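Local coordinates for protein putative decarboxylase involved in desferrioxamine biosynthesis (Erwinia amylovora, PDB 5O5C) that probably decarboxylates lysine with the help of pyridoxal 5'-phosphate, as a step in the biosynthesis of the siderophore desferrioxamine, at residues 103-108 and 495-500; 460-463 and 467-470. All coordinates share one frame; numbering follows the deposited sequence.

Contact 1: 103-108 and 495-500; sequences HPKYVA and EDVIAL
Val-107 and Val-497 form the packed, inner part of this contact, and Lys-105 and Asp-496 its outer, solvent-facing part. Val-107 CG2 lies 4.3 Å from Val-497 CG1. The two valines are buried, and Phe-482 of strand 477-483 touches both. The other branch of Val-497, CG2, sits 4.3 Å from Lys-105 CG, the apolar start of the lysine chain. With CG beside its backbone N (chi1 -68°), Lys-105 runs out extended and bends only at its last torsion. Its ammonium reaches Asp-496 in a salt bridge, NZ to OD2 3.0 Å. The carboxylate accepts through the anti lone pair of OD2, the one away from OD1. The same NZ also pairs with Asp-493 OD1, its stronger partner. Two acidic side chains thus grip one ammonium group on the solvent side, where Asp-496 is exposed. His-103 ND1 accepts the Lys-105 backbone N at 3.1 Å, nearly straight and close to the ring plane, within the type I beta turn from His-103 to Tyr-106. The arrangement is loop-to-helix packing in a fold-type I PLP enzyme, away from the cofactor, with this turn set against the C-terminal helix 491-510.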
loop_
_atom_site.group_PDB
_atom_site.type_symbol
_atom_site.label_atom_id
_atom_site.label_comp_id
_atom_site.label_asym_id
_atom_site.label_seq_id
_atom_site.Cartn_x
_atom_site.Cartn_y
_atom_site.Cartn_z
ATOM N N HIS B 103 5.257 15.623 18.759
ATOM C CA HIS B 103 5.092 16.346 19.993
ATOM C C HIS B 103 5.015 15.352 21.153
ATOM O O HIS B 103 4.251 14.387 21.056
ATOM C CB HIS B 103 3.844 17.185 19.953
ATOM C CG HIS B 103 3.875 18.280 20.946
ATOM N ND1 HIS B 103 3.594 18.072 22.266
ATOM C CD2 HIS B 103 4.321 19.554 20.849
ATOM C CE1 HIS B 103 3.783 19.193 22.936
ATOM N NE2 HIS B 103 4.227 20.107 22.094
ATOM N N PRO B 104 5.790 15.574 22.243
ATOM C CA PRO B 104 5.670 14.743 23.446
ATOM C C PRO B 104 4.274 14.490 24.010
ATOM O O PRO B 104 4.058 13.470 24.689
ATOM C CB PRO B 104 6.511 15.509 24.498
ATOM C CG PRO B 104 7.270 16.562 23.752
ATOM C CD PRO B 104 7.022 16.376 22.298
ATOM N N LYS B 105 3.323 15.386 23.769
ATOM C CA LYS B 105 1.996 15.199 24.357
ATOM C C LYS B 105 0.988 14.486 23.436
ATOM O O LYS B 105 -0.215 14.400 23.785
ATOM C CB LYS B 105 1.481 16.524 24.903
ATOM C CG LYS B 105 2.290 17.001 26.110
ATOM C CD LYS B 105 2.001 18.471 26.440
ATOM C CE LYS B 105 2.362 18.924 27.837
ATOM N NZ LYS B 105 3.283 18.055 28.575
ATOM N N TYR B 106 1.478 13.968 22.291
ATOM C CA TYR B 106 0.753 13.014 21.479
ATOM C C TYR B 106 1.043 11.638 22.052
ATOM O O TYR B 106 2.109 11.076 21.815
ATOM C CB TYR B 106 1.184 13.003 19.982
ATOM C CG TYR B 106 0.398 11.941 19.264
ATOM C CD1 TYR B 106 -0.881 12.202 18.878
ATOM C CD2 TYR B 106 0.874 10.629 19.120
ATOM C CE1 TYR B 106 -1.676 11.242 18.328
ATOM C CE2 TYR B 106 0.073 9.659 18.508
ATOM C CZ TYR B 106 -1.210 10.004 18.112
ATOM O OH TYR B 106 -2.115 9.125 17.524
ATOM N N VAL B 107 0.071 11.086 22.758
ATOM C CA VAL B 107 0.230 9.827 23.481
ATOM C C VAL B 107 -1.034 9.017 23.217
ATOM O O VAL B 107 -1.563 8.395 24.151
ATOM C CB VAL B 107 0.442 10.044 25.022
ATOM C CG1 VAL B 107 1.883 10.404 25.360
ATOM C CG2 VAL B 107 -0.492 11.117 25.573
ATOM N N ALA B 108 -1.512 9.021 21.959
ATOM C CA ALA B 108 -2.818 8.436 21.612
ATOM C C ALA B 108 -2.767 7.042 20.995
ATOM O O ALA B 108 -2.896 6.096 21.734
ATOM C CB ALA B 108 -3.624 9.374 20.755
ATOM N N GLU B 495 2.799 13.499 33.598
ATOM C CA GLU B 495 2.133 14.186 34.727
ATOM C C GLU B 495 1.170 15.246 34.221
ATOM O O GLU B 495 0.059 15.324 34.679
ATOM C CB GLU B 495 3.111 14.867 35.690
ATOM C CG GLU B 495 4.013 13.966 36.499
ATOM C CD GLU B 495 5.042 14.782 37.282
ATOM O OE1 GLU B 495 4.625 15.712 38.003
ATOM O OE2 GLU B 495 6.258 14.524 37.162
ATOM N N ASP B 496 1.614 16.056 33.267
ATOM C CA ASP B 496 0.751 17.085 32.685
ATOM C C ASP B 496 -0.570 16.515 32.165
ATOM O O ASP B 496 -1.668 17.068 32.463
ATOM C CB ASP B 496 1.507 17.837 31.560
ATOM C CG ASP B 496 2.538 18.826 32.093
ATOM O OD1 ASP B 496 2.601 19.058 33.312
ATOM O OD2 ASP B 496 3.288 19.415 31.298
ATOM N N VAL B 497 -0.472 15.399 31.421
ATOM C CA VAL B 497 -1.609 14.864 30.639
ATOM C C VAL B 497 -2.581 14.211 31.632
ATOM O O VAL B 497 -3.796 14.440 31.586
ATOM C CB VAL B 497 -1.163 13.897 29.511
ATOM C CG1 VAL B 497 -2.344 13.433 28.664
ATOM C CG2 VAL B 497 -0.168 14.555 28.570
ATOM N N ILE B 498 -2.031 13.480 32.574
ATOM C CA ILE B 498 -2.817 12.989 33.694
ATOM C C ILE B 498 -3.618 14.105 34.350
ATOM O O ILE B 498 -4.770 13.879 34.646
ATOM C CB ILE B 498 -1.976 12.282 34.751
ATOM C CG1 ILE B 498 -1.366 11.030 34.138
ATOM C CG2 ILE B 498 -2.849 11.936 35.955
ATOM C CD1 ILE B 498 -0.366 10.330 35.030
ATOM N N ALA B 499 -3.026 15.293 34.542
ATOM C CA ALA B 499 -3.712 16.412 35.221
ATOM C C ALA B 499 -4.845 16.978 34.385
ATOM O O ALA B 499 -5.901 17.388 34.904
ATOM C CB ALA B 499 -2.727 17.517 35.566
ATOM N N LEU B 500 -4.600 17.026 33.077
ATOM C CA LEU B 500 -5.610 17.351 32.087
ATOM C C LEU B 500 -6.784 16.368 32.093
ATOM O O LEU B 500 -7.947 16.754 32.134
ATOM C CB LEU B 500 -4.942 17.365 30.707
ATOM C CG LEU B 500 -5.508 18.290 29.660
ATOM C CD1 LEU B 500 -5.527 19.721 30.165
ATOM C CD2 LEU B 500 -4.655 18.158 28.401
#

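Contact 2: 460-463 and 467-470; sequences AVFR and AVIA
This is a buried, apolar packing of a helix end on the loop that follows it: the last turn of helix 448-464 meets the chain that leads into strand 470-474. That strand is an edge strand, within this chain, of the four-stranded antiparallel sheet near the C terminus of this fold-type I PLP enzyme. Val-461 carries most of the contact. Its CG1 is anti to the backbone N (chi1 168°) and lies close, 3.1 Å, to the carbonyl O of Ala-467, a tight carbon-to-oxygen approach, and 4.0 Å from Ala-467 CB. Val-461 CB also rests against Ile-469 CG2 at 3.9 Å. Helix 491-510 packs on both residues: Tyr-504 touches Val-461 and Ile-501 touches Ile-469. Phe-462 works on another flank. Its side chain lies beside that of Val-468, and both point the same way. Phe-59 stacks on the Phe-462 ring, and Asp-136 of the second subunit packs against the same residue, so this flank reaches the second subunit. Val-461 O and Ala-467 O stand 3.4 Å apart as two acceptors, and Val-461 O takes a hydrogen bond from Ser-464 OG. At the Phe-462 ring, Val-468 CG1 approaches obliquely, 3.8 Å from CE1.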
loop_
_atom_site.group_PDB
_atom_site.type_symbol
_atom_site.label_atom_id
_atom_site.label_comp_id
_atom_site.label_asym_id
_atom_site.label_seq_id
_atom_site.Cartn_x
_atom_site.Cartn_y
_atom_site.Cartn_z
ATOM N N ALA B 460 -12.827 16.396 25.409
ATOM C CA ALA B 460 -12.322 17.674 25.899
ATOM C C ALA B 460 -10.809 17.754 25.658
ATOM O O ALA B 460 -10.327 18.739 25.107
ATOM C CB ALA B 460 -12.650 17.848 27.362
ATOM N N VAL B 461 -10.056 16.717 26.019
ATOM C CA VAL B 461 -8.588 16.799 25.895
ATOM C C VAL B 461 -8.239 17.129 24.437
ATOM O O VAL B 461 -7.407 18.007 24.171
ATOM C CB VAL B 461 -7.884 15.498 26.357
ATOM C CG1 VAL B 461 -6.410 15.498 25.953
ATOM C CG2 VAL B 461 -7.972 15.343 27.856
ATOM N N PHE B 462 -8.938 16.467 23.508
ATOM C CA PHE B 462 -8.763 16.698 22.085
ATOM C C PHE B 462 -9.079 18.121 21.659
ATOM O O PHE B 462 -8.249 18.742 21.064
ATOM C CB PHE B 462 -9.575 15.704 21.253
ATOM C CG PHE B 462 -9.033 15.462 19.871
ATOM C CD1 PHE B 462 -7.664 15.261 19.651
ATOM C CD2 PHE B 462 -9.909 15.350 18.784
ATOM C CE1 PHE B 462 -7.166 14.976 18.380
ATOM C CE2 PHE B 462 -9.404 15.097 17.496
ATOM C CZ PHE B 462 -8.033 14.912 17.308
ATOM N N ARG B 463 -10.225 18.645 22.080
ATOM C CA ARG B 463 -10.666 20.007 21.762
ATOM C C ARG B 463 -9.673 21.055 22.311
ATOM O O ARG B 463 -9.306 21.993 21.608
ATOM C CB ARG B 463 -12.083 20.209 22.315
ATOM C CG ARG B 463 -12.759 21.535 22.033
ATOM C CD ARG B 463 -12.948 21.702 20.540
ATOM N NE ARG B 463 -13.761 22.846 20.187
ATOM C CZ ARG B 463 -13.784 23.423 18.982
ATOM N NH1 ARG B 463 -13.040 22.977 17.973
ATOM N NH2 ARG B 463 -14.589 24.445 18.781
ATOM N N ALA B 467 -3.185 17.887 24.657
ATOM C CA ALA B 467 -2.628 16.573 24.473
ATOM C C ALA B 467 -3.555 15.720 23.612
ATOM O O ALA B 467 -4.712 16.067 23.385
ATOM C CB ALA B 467 -2.418 15.926 25.818
ATOM N N VAL B 468 -3.051 14.605 23.129
ATOM C CA VAL B 468 -3.925 13.663 22.418
ATOM C C VAL B 468 -3.876 12.326 23.113
ATOM O O VAL B 468 -2.850 11.718 23.204
ATOM C CB VAL B 468 -3.574 13.519 20.921
ATOM C CG1 VAL B 468 -4.659 12.725 20.179
ATOM C CG2 VAL B 468 -3.382 14.876 20.267
ATOM N N ILE B 469 -5.045 11.893 23.500
ATOM C CA ILE B 469 -5.380 10.678 24.220
ATOM C C ILE B 469 -6.186 9.785 23.262
ATOM O O ILE B 469 -6.782 10.280 22.293
ATOM C CB ILE B 469 -6.211 11.110 25.472
ATOM C CG1 ILE B 469 -6.583 9.986 26.393
ATOM C CG2 ILE B 469 -7.525 11.790 25.103
ATOM C CD1 ILE B 469 -7.350 10.490 27.616
ATOM N N ALA B 470 -6.233 8.485 23.512
ATOM C CA ALA B 470 -7.083 7.579 22.711
ATOM C C ALA B 470 -8.064 6.904 23.642
ATOM O O ALA B 470 -8.037 7.121 24.841
ATOM C CB ALA B 470 -6.237 6.564 21.957
#

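How the contacts relate
Following the chain from the N terminus, loop 103-108 comes after helix 83-95 and before helix 116-128. The chain then runs through the mixed sheet and its helices. Helix 448-464 later turns back at once onto 467-470, so contact 2 closes a very short loop. The chain continues through strands 470-474 and 477-483 to helix 491-510, where contact 1 closes a loop of nearly 400 residues. Contact 2 is nested inside it. The centres are about 9 Å apart, and the contacts touch directly: Lys-105 O and Val-107 N both pair with the backbone of Val-468, probably by hydrogen bonds. Segment 467-470 thereby joins the early loop to the C-terminal helices and sheet.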